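Local coordinates for cell division protein SepF (PDB 7AL1), which probably tethers the division protein FtsZ to the cell membrane in an archaeon, this chain being its C-terminal SepF domain, which pairs with a second copy, at residues R18-D23 and L43-K48; G69-L74 and V91-K96; E13-R18 and N37-D42. One frame throughout, in Å; residues are numbered along the deposited sequence. Where two conformers were deposited one is given.

Contact 1: residues R18-D23 and L43-K48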
loop_
_atom_site.group_PDB
_atom_site.type_symbol
_atom_site.label_atom_id
_atom_site.label_comp_id
_atom_site.label_asym_id
_atom_site.label_seq_id
_atom_site.Cartn_x
_atom_site.Cartn_y
_atom_site.Cartn_z
ATOM N N ARG A 18 -10.620 -6.177 1.837
ATOM C CA ARG A 18 -11.368 -5.610 2.960
ATOM C C ARG A 18 -12.159 -6.765 3.575
ATOM O O ARG A 18 -13.320 -7.019 3.191
ATOM C CB ARG A 18 -12.277 -4.475 2.496
ATOM C CG ARG A 18 -13.041 -3.824 3.599
ATOM C CD ARG A 18 -13.713 -2.566 3.074
ATOM N NE ARG A 18 -14.426 -1.830 4.099
ATOM C CZ ARG A 18 -15.737 -1.894 4.298
ATOM N NH1 ARG A 18 -16.495 -2.693 3.550
ATOM N NH2 ARG A 18 -16.286 -1.163 5.262
ATOM N N PRO A 19 -11.582 -7.515 4.525
ATOM C CA PRO A 19 -12.259 -8.736 4.970
ATOM C C PRO A 19 -13.557 -8.435 5.698
ATOM O O PRO A 19 -13.673 -7.458 6.452
ATOM C CB PRO A 19 -11.256 -9.398 5.929
ATOM C CG PRO A 19 -10.280 -8.329 6.278
ATOM C CD PRO A 19 -10.225 -7.408 5.091
ATOM N N LYS A 20 -14.530 -9.331 5.515
ATOM C CA LYS A 20 -15.800 -9.259 6.228
ATOM C C LYS A 20 -16.065 -10.454 7.117
ATOM O O LYS A 20 -16.972 -10.379 7.962
ATOM C CB LYS A 20 -16.962 -9.142 5.235
ATOM C CG LYS A 20 -16.915 -7.893 4.399
ATOM C CD LYS A 20 -18.242 -7.676 3.695
ATOM C CE LYS A 20 -18.171 -6.471 2.792
ATOM N NZ LYS A 20 -19.472 -6.256 2.101
ATOM N N THR A 21 -15.299 -11.537 6.986
ATOM C CA THR A 21 -15.518 -12.777 7.712
ATOM C C THR A 21 -14.178 -13.321 8.183
ATOM O O THR A 21 -13.113 -12.894 7.716
ATOM C CB THR A 21 -16.175 -13.837 6.824
ATOM O OG1 THR A 21 -15.273 -14.202 5.768
ATOM C CG2 THR A 21 -17.458 -13.308 6.218
ATOM N N ILE A 22 -14.241 -14.316 9.077
ATOM C CA ILE A 22 -13.025 -15.010 9.504
ATOM C C ILE A 22 -12.369 -15.717 8.320
ATOM O O ILE A 22 -11.134 -15.759 8.193
ATOM C CB ILE A 22 -13.328 -16.002 10.643
ATOM C CG1 ILE A 22 -13.882 -15.262 11.865
ATOM C CG2 ILE A 22 -12.066 -16.781 11.006
ATOM C CD1 ILE A 22 -14.156 -16.157 13.073
ATOM N N ASP A 23 -13.175 -16.292 7.428
ATOM C CA ASP A 23 -12.595 -16.957 6.266
ATOM C C ASP A 23 -11.819 -15.963 5.420
ATOM O O ASP A 23 -10.777 -16.303 4.846
ATOM C CB ASP A 23 -13.678 -17.639 5.445
ATOM C CG ASP A 23 -14.306 -18.803 6.170
ATOM O OD1 ASP A 23 -13.672 -19.355 7.096
ATOM O OD2 ASP A 23 -15.448 -19.154 5.812
ATOM N N LEU A 43 -9.073 -3.101 7.448
ATOM C CA LEU A 43 -9.756 -3.719 8.574
ATOM C C LEU A 43 -10.984 -2.963 9.042
ATOM O O LEU A 43 -11.558 -3.308 10.083
ATOM C CB LEU A 43 -8.784 -3.869 9.756
ATOM C CG LEU A 43 -7.696 -4.921 9.528
ATOM C CD1 LEU A 43 -6.825 -5.023 10.768
ATOM C CD2 LEU A 43 -8.325 -6.276 9.263
ATOM N N SER A 44 -11.434 -1.965 8.292
ATOM C CA SER A 44 -12.490 -1.092 8.790
ATOM C C SER A 44 -13.822 -1.809 8.946
ATOM O O SER A 44 -14.597 -1.459 9.838
ATOM C CB SER A 44 -12.661 0.130 7.874
ATOM O OG SER A 44 -13.008 -0.238 6.550
ATOM N N PHE A 45 -14.142 -2.763 8.071
ATOM C CA PHE A 45 -15.421 -3.434 8.241
ATOM C C PHE A 45 -15.418 -4.271 9.519
ATOM O O PHE A 45 -16.379 -4.231 10.304
ATOM C CB PHE A 45 -15.727 -4.311 7.028
ATOM C CG PHE A 45 -17.017 -5.089 7.157
ATOM C CD1 PHE A 45 -17.075 -6.294 7.818
ATOM C CD2 PHE A 45 -18.182 -4.596 6.602
ATOM C CE1 PHE A 45 -18.264 -7.007 7.905
ATOM C CE2 PHE A 45 -19.366 -5.297 6.704
ATOM C CZ PHE A 45 -19.406 -6.500 7.359
ATOM N N LEU A 46 -14.358 -5.057 9.731
ATOM C CA LEU A 46 -14.263 -5.821 10.963
ATOM C C LEU A 46 -14.291 -4.900 12.176
ATOM O O LEU A 46 -14.969 -5.186 13.174
ATOM C CB LEU A 46 -13.001 -6.679 10.963
ATOM C CG LEU A 46 -12.874 -7.723 9.861
ATOM C CD1 LEU A 46 -11.604 -8.561 10.048
ATOM C CD2 LEU A 46 -14.081 -8.638 9.788
ATOM N N GLU A 47 -13.553 -3.785 12.114
ATOM C CA GLU A 47 -13.450 -2.927 13.290
ATOM C C GLU A 47 -14.820 -2.411 13.694
ATOM O O GLU A 47 -15.142 -2.351 14.894
ATOM C CB GLU A 47 -12.483 -1.774 13.034
ATOM C CG GLU A 47 -12.132 -1.058 14.331
ATOM C CD GLU A 47 -11.003 -0.039 14.261
ATOM O OE1 GLU A 47 -10.493 0.280 13.169
ATOM O OE2 GLU A 47 -10.621 0.453 15.338
ATOM N N LYS A 48 -15.642 -2.045 12.708
ATOM C CA LYS A 48 -16.966 -1.490 12.973
ATOM C C LYS A 48 -17.959 -2.574 13.356
ATOM O O LYS A 48 -18.713 -2.420 14.326
ATOM C CB LYS A 48 -17.459 -0.731 11.741
ATOM C CG LYS A 48 -18.806 -0.059 11.932
ATOM C CD LYS A 48 -19.236 0.662 10.664
ATOM C CE LYS A 48 -20.613 1.266 10.829
ATOM N NZ LYS A 48 -20.610 2.280 11.918
HETATM O O HOH W 1 -12.447 -5.139 7.295
#
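F45 fills the angle between K20 and R18 and has the largest area buried by this contact. Its CG stands anti to the backbone N (chi1 178°), which swings the ring off the start of helix 44-49 toward the loop that follows strand 13-17. There K20 lies across the ring at about a right angle: CG sits over the centre of one face, 3.8 Å from the centroid of the F45 ring, in a CH-pi contact, with K20 CB near F45 CE1 and K20 CD by F45 CE2 and CZ.

R18 comes to the same residue from another direction. Its chain is extended from CG to NE and carries the guanidinium under the F45 methylene, whose CB rests over the centre of one guanidinium face, 3.6 Å from R18 CZ. The two planes stand 80° apart, so this is no stack. At the guanidinium edge R18 NE gives a hydrogen bond of 3.2 Å to S44 OG, close to the guanidinium plane and fairly straight at 162°. S44 OG is also tied to D42 OD1 and to D80 O.

P19 closes the buried side, its CG 4.0 Å from L46 CD1 and 4.1 Å from L43 CD2. Its carbonyl O accepts a 2.8 Å bond from water 1, which accepts from L46 N, so water bridges the loop to a first-turn amide of the helix. L43 is the N-cap of helix 44-49 and T21 that of helix 22-33, T21 OG1 capping D24 N: two helix starts side by side, each following a parallel strand of an alpha/beta sheet.

Contact 2: residues G69-L74 and V91-K96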
loop_
_atom_site.group_PDB
_atom_site.type_symbol
_atom_site.label_atom_id
_atom_site.label_comp_id
_atom_site.label_asym_id
_atom_site.label_seq_id
_atom_site.Cartn_x
_atom_site.Cartn_y
_atom_site.Cartn_z
ATOM N N GLY A 69 8.064 -14.197 9.620
ATOM C CA GLY A 69 8.951 -13.174 9.133
ATOM C C GLY A 69 8.262 -12.113 8.324
ATOM O O GLY A 69 8.938 -11.357 7.621
ATOM N N ALA A 70 6.948 -12.019 8.404
ATOM C CA ALA A 70 6.261 -10.971 7.664
ATOM C C ALA A 70 6.414 -9.631 8.371
ATOM O O ALA A 70 6.658 -9.560 9.582
ATOM C CB ALA A 70 4.779 -11.319 7.505
ATOM N N GLU A 71 6.271 -8.554 7.596
ATOM C CA GLU A 71 6.174 -7.201 8.127
ATOM C C GLU A 71 4.725 -6.735 8.052
ATOM O O GLU A 71 3.976 -7.177 7.193
ATOM C CB GLU A 71 7.002 -6.228 7.271
ATOM C CG GLU A 71 8.515 -6.444 7.236
ATOM C CD GLU A 71 9.234 -5.352 6.427
ATOM O OE1 GLU A 71 9.359 -5.504 5.191
ATOM O OE2 GLU A 71 9.664 -4.338 7.023
ATOM N N ALA A 72 4.309 -5.868 8.970
ATOM C CA ALA A 72 2.959 -5.311 8.921
ATOM C C ALA A 72 3.051 -3.871 9.361
ATOM O O ALA A 72 3.382 -3.615 10.524
ATOM C CB ALA A 72 1.996 -6.075 9.826
ATOM N N LEU A 73 2.745 -2.945 8.466
ATOM C CA LEU A 73 2.953 -1.520 8.670
ATOM C C LEU A 73 1.639 -0.792 8.490
ATOM O O LEU A 73 0.988 -0.921 7.441
ATOM C CB LEU A 73 3.994 -0.997 7.673
ATOM C CG LEU A 73 4.393 0.462 7.821
ATOM C CD1 LEU A 73 5.202 0.680 9.096
ATOM C CD2 LEU A 73 5.190 0.922 6.610
ATOM N N LEU A 74 1.240 -0.050 9.502
ATOM C CA LEU A 74 0.056 0.772 9.409
ATOM C C LEU A 74 0.273 1.847 8.345
ATOM O O LEU A 74 1.297 2.540 8.336
ATOM C CB LEU A 74 -0.190 1.411 10.771
ATOM C CG LEU A 74 -1.293 2.454 10.773
ATOM C CD1 LEU A 74 -2.630 1.870 10.428
ATOM C CD2 LEU A 74 -1.373 3.084 12.158
ATOM N N VAL A 91 9.793 -9.630 0.325
ATOM C CA VAL A 91 9.404 -8.324 -0.191
ATOM C C VAL A 91 9.607 -7.333 0.948
ATOM O O VAL A 91 8.789 -7.270 1.877
ATOM C CB VAL A 91 7.945 -8.288 -0.684
ATOM C CG1 VAL A 91 7.584 -6.868 -1.101
ATOM C CG2 VAL A 91 7.726 -9.289 -1.812
ATOM N N SER A 92 10.669 -6.532 0.869
ATOM C CA SER A 92 11.002 -5.602 1.933
ATOM C C SER A 92 10.284 -4.271 1.745
ATOM O O SER A 92 10.245 -3.733 0.633
ATOM C CB SER A 92 12.501 -5.294 1.910
ATOM O OG SER A 92 13.281 -6.462 2.092
ATOM N N LEU A 93 9.731 -3.735 2.831
ATOM C CA LEU A 93 9.264 -2.357 2.867
ATOM C C LEU A 93 10.464 -1.470 3.131
ATOM O O LEU A 93 11.296 -1.771 3.984
ATOM C CB LEU A 93 8.250 -2.191 3.990
ATOM C CG LEU A 93 7.048 -3.107 3.879
ATOM C CD1 LEU A 93 6.121 -2.869 5.034
ATOM C CD2 LEU A 93 6.308 -2.883 2.571
ATOM N N VAL A 94 10.562 -0.367 2.404
ATOM C CA VAL A 94 11.700 0.533 2.494
ATOM C C VAL A 94 11.161 1.937 2.533
ATOM O O VAL A 94 10.474 2.347 1.592
ATOM C CB VAL A 94 12.647 0.385 1.291
ATOM C CG1 VAL A 94 13.778 1.407 1.383
ATOM C CG2 VAL A 94 13.201 -1.021 1.234
ATOM N N ARG A 95 11.389 2.652 3.619
ATOM C CA ARG A 95 10.849 3.995 3.742
ATOM C C ARG A 95 11.958 5.015 3.559
ATOM O O ARG A 95 12.992 4.957 4.228
ATOM C CB ARG A 95 10.137 4.219 5.070
ATOM C CG ARG A 95 9.254 5.456 5.008
ATOM C CD ARG A 95 8.209 5.436 6.084
ATOM N NE ARG A 95 8.863 5.343 7.381
ATOM C CZ ARG A 95 8.248 4.979 8.495
ATOM N NH1 ARG A 95 8.935 4.930 9.608
ATOM N NH2 ARG A 95 6.959 4.665 8.476
ATOM N N LYS A 96 11.723 5.956 2.660
ATOM C CA LYS A 96 12.657 7.023 2.380
ATOM C C LYS A 96 12.141 8.296 3.026
ATOM O O LYS A 96 12.919 9.170 3.410
ATOM C CB LYS A 96 12.784 7.188 0.868
ATOM C CG LYS A 96 13.674 6.137 0.198
ATOM C CD LYS A 96 15.146 6.348 0.533
ATOM C CE LYS A 96 16.045 5.290 -0.104
ATOM N NZ LYS A 96 15.831 3.930 0.459
ATOM O OXT LYS A 96 10.933 8.475 3.189
HETATM O O HOH W 2 11.929 -3.892 5.605
HETATM O O HOH W 3 8.992 -8.199 4.373
#
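E71 OE1 takes the backbone N-H of L93 at 3.0 Å, almost perfectly straight at 176°, on the syn side of the carboxylate and 16° out of its plane. Water 3 lies 2.8 Å from E71 OE1 and also within reach of V91 O, with more acceptors around it than protons to give. This is where strand 92-95 leaves the four-stranded sheet of its own chain: its short axis runs 8.6 Å from that of the 71-74 part of edge strand 71-78, at 38°, too far for a backbone ladder. Strand 92-95 instead joins a parallel ladder with the second subunit, so the sheet runs on across the dimer interface, and the glutamate side chain spans the gap in place of backbone pairing.

The other carboxylate oxygen is used as well. Water 2 donates to E71 OE2 and to L93 O, so L93 is held through both its N-H and its carbonyl, which should restrain the carboxylate from turning.

Beside this polar clasp the leucines pack. L93, which slides past E71 in the opposite direction, also touches I85 and A87 of strand 81-87; L73 in turn packs on L16 of the second subunit. Between the two leucines, CD1 of L93 reaches CB of L73 at 3.9 Å.

Contact 3: residues E13-R18 and N37-D42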
loop_
_atom_site.group_PDB
_atom_site.type_symbol
_atom_site.label_atom_id
_atom_site.label_comp_id
_atom_site.label_asym_id
_atom_site.label_seq_id
_atom_site.Cartn_x
_atom_site.Cartn_y
_atom_site.Cartn_z
ATOM N N GLU A 13 2.130 -10.182 -7.391
ATOM C CA GLU A 13 0.833 -9.540 -7.215
ATOM C C GLU A 13 0.761 -8.914 -5.837
ATOM O O GLU A 13 1.244 -9.485 -4.851
ATOM C CB GLU A 13 -0.315 -10.536 -7.377
ATOM C CG GLU A 13 -0.343 -11.218 -8.741
ATOM C CD GLU A 13 -1.612 -12.011 -8.971
ATOM O OE1 GLU A 13 -2.192 -12.505 -7.984
ATOM O OE2 GLU A 13 -2.030 -12.136 -10.144
ATOM N N ILE A 14 0.154 -7.740 -5.756
ATOM C CA ILE A 14 -0.189 -7.114 -4.499
ATOM C C ILE A 14 -1.698 -7.173 -4.366
ATOM O O ILE A 14 -2.426 -6.644 -5.214
ATOM C CB ILE A 14 0.293 -5.667 -4.414
ATOM C CG1 ILE A 14 1.821 -5.635 -4.469
ATOM C CG2 ILE A 14 -0.237 -5.057 -3.138
ATOM C CD1 ILE A 14 2.386 -4.237 -4.608
ATOM N N MET A 15 -2.184 -7.777 -3.293
ATOM C CA MET A 15 -3.603 -8.007 -3.126
ATOM C C MET A 15 -4.204 -6.916 -2.270
ATOM O O MET A 15 -3.595 -6.467 -1.296
ATOM C CB MET A 15 -3.876 -9.342 -2.433
ATOM C CG MET A 15 -2.973 -10.466 -2.851
ATOM S SD MET A 15 -3.231 -10.882 -4.585
ATOM C CE MET A 15 -4.935 -11.408 -4.504
ATOM N N LEU A 16 -5.402 -6.489 -2.614
ATOM C CA LEU A 16 -6.150 -5.515 -1.835
ATOM C C LEU A 16 -7.419 -6.195 -1.368
ATOM O O LEU A 16 -8.192 -6.710 -2.180
ATOM C CB LEU A 16 -6.480 -4.277 -2.671
ATOM C CG LEU A 16 -5.193 -3.549 -3.118
ATOM C CD1 LEU A 16 -5.003 -3.779 -4.604
ATOM C CD2 LEU A 16 -5.220 -2.071 -2.840
ATOM N N ILE A 17 -7.639 -6.210 -0.059
ATOM C CA ILE A 17 -8.710 -7.002 0.553
ATOM C C ILE A 17 -9.293 -6.219 1.729
ATOM O O ILE A 17 -8.514 -5.729 2.558
ATOM C CB ILE A 17 -8.122 -8.349 1.039
ATOM C CG1 ILE A 17 -7.368 -9.115 -0.076
ATOM C CG2 ILE A 17 -9.204 -9.265 1.582
ATOM C CD1 ILE A 17 -6.550 -10.387 0.354
ATOM N N ARG A 18 -10.620 -6.177 1.837
ATOM C CA ARG A 18 -11.368 -5.610 2.960
ATOM C C ARG A 18 -12.159 -6.765 3.575
ATOM O O ARG A 18 -13.320 -7.019 3.191
ATOM C CB ARG A 18 -12.277 -4.475 2.496
ATOM C CG ARG A 18 -13.041 -3.824 3.599
ATOM C CD ARG A 18 -13.713 -2.566 3.074
ATOM N NE ARG A 18 -14.426 -1.830 4.099
ATOM C CZ ARG A 18 -15.737 -1.894 4.298
ATOM N NH1 ARG A 18 -16.495 -2.693 3.550
ATOM N NH2 ARG A 18 -16.286 -1.163 5.262
ATOM N N ASN A 37 2.453 -13.040 -1.483
ATOM C CA ASN A 37 1.953 -11.791 -2.039
ATOM C C ASN A 37 1.761 -10.770 -0.926
ATOM O O ASN A 37 1.142 -11.103 0.096
ATOM C CB ASN A 37 0.611 -12.013 -2.715
ATOM C CG ASN A 37 0.721 -12.732 -4.016
ATOM O OD1 ASN A 37 1.760 -12.656 -4.679
ATOM N ND2 ASN A 37 -0.344 -13.414 -4.409
ATOM N N PRO A 38 2.269 -9.554 -1.046
ATOM C CA PRO A 38 1.869 -8.499 -0.116
ATOM C C PRO A 38 0.368 -8.286 -0.173
ATOM O O PRO A 38 -0.277 -8.486 -1.211
ATOM C CB PRO A 38 2.614 -7.268 -0.646
ATOM C CG PRO A 38 3.716 -7.808 -1.496
ATOM C CD PRO A 38 3.180 -9.071 -2.100
ATOM N N VAL A 39 -0.193 -7.856 0.951
ATOM C CA VAL A 39 -1.616 -7.569 1.050
ATOM C C VAL A 39 -1.788 -6.187 1.642
ATOM O O VAL A 39 -1.232 -5.879 2.705
ATOM C CB VAL A 39 -2.367 -8.618 1.899
ATOM C CG1 VAL A 39 -3.845 -8.231 2.044
ATOM C CG2 VAL A 39 -2.226 -9.997 1.290
ATOM N N ILE A 40 -2.518 -5.335 0.950
ATOM C CA ILE A 40 -2.999 -4.076 1.526
ATOM C C ILE A 40 -4.373 -4.376 2.107
ATOM O O ILE A 40 -5.329 -4.631 1.368
ATOM C CB ILE A 40 -3.021 -2.928 0.513
ATOM C CG1 ILE A 40 -1.588 -2.638 0.025
ATOM C CG2 ILE A 40 -3.644 -1.713 1.171
ATOM C CD1 ILE A 40 -1.506 -1.692 -1.167
ATOM N N LEU A 41 -4.444 -4.435 3.430
ATOM C CA LEU A 41 -5.575 -4.940 4.173
ATOM C C LEU A 41 -6.346 -3.750 4.726
ATOM O O LEU A 41 -5.753 -2.879 5.373
ATOM C CB LEU A 41 -4.981 -5.747 5.350
ATOM C CG LEU A 41 -5.899 -6.504 6.272
ATOM C CD1 LEU A 41 -6.678 -7.500 5.509
ATOM C CD2 LEU A 41 -5.065 -7.211 7.322
ATOM N N ASP A 42 -7.666 -3.720 4.517
ATOM C CA ASP A 42 -8.534 -2.698 5.089
ATOM C C ASP A 42 -9.377 -3.373 6.178
ATOM O O ASP A 42 -10.275 -4.154 5.865
ATOM C CB ASP A 42 -9.441 -2.056 4.038
ATOM C CG ASP A 42 -10.357 -1.022 4.615
ATOM O OD1 ASP A 42 -10.301 -0.735 5.814
ATOM O OD2 ASP A 42 -11.196 -0.466 3.833
#
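M15 N and P38 O open the ladder between strands 13-17 and 39-42 with a hydrogen bond of 2.9 Å. The strands run parallel, their short axes 7° apart, and three more backbone bonds follow: I40 N to M15 O at 2.7 Å, I17 N to I40 O, and D42 N to I17 O. This is the close-packed part. On one face I40 CD1 lies 4.1 Å from both I14 CG2 and L16 CD2, the L16 and I40 side chains pointing the same way side by side. On the other, M15 CB meets V39 CG2 at 4.1 Å, under helix 22-33, which completes the beta-alpha-beta unit.

The packed region includes the buried N37, which lies beside E13, their amide and carboxylate planes 35° apart. The CG of N37 is anti to the carbonyl carbon (chi1 -74°), bringing N37 ND2 within 3.8 Å of M15 SD, a sulfur carried there by a side chain bent at chi2 and chi3. N37 ND2 donates to Q31 OE1 of the helix. With an alanine here, Q31 OE1 is likely to lose this donor, and a gap would open beside the M15 sulfur.

The solvent side is at the far end, where the exposed R18 runs alongside the buried D42. Their NE and OD2 form a long, weak salt bridge of 3.5 Å, with OD2 near the guanidinium edge. Backbone bonds and apolar side chains thus do the joining, while the D42 carboxylate relies mainly on S44 OG and N82 N, both bonded to its OD1, rather than on this long pair.

In the fold
Contacts 1 and 3 share R18 and touch directly, P19 CD lying 3.3 Å from D42 O and 3.6 Å from L41 CD1. The helix starts of contact 1 follow directly on the strands of contact 3; their centres are about 13 Å apart. Contact 2 lies on the other side of the chain's centre from contact 1, about 22 Å between centres and about 8 Å between nearest atoms. It meets contact 3 through V91 CG1 on P38 CG, 4.0 Å, and again across the dimer: residues 92-95 and 13-16 each join parallel ladders with the second subunit, and L73 packs on L16 of that subunit. Contacts 2 and 3 thus both build the dimer interface, which contact 1 does not touch.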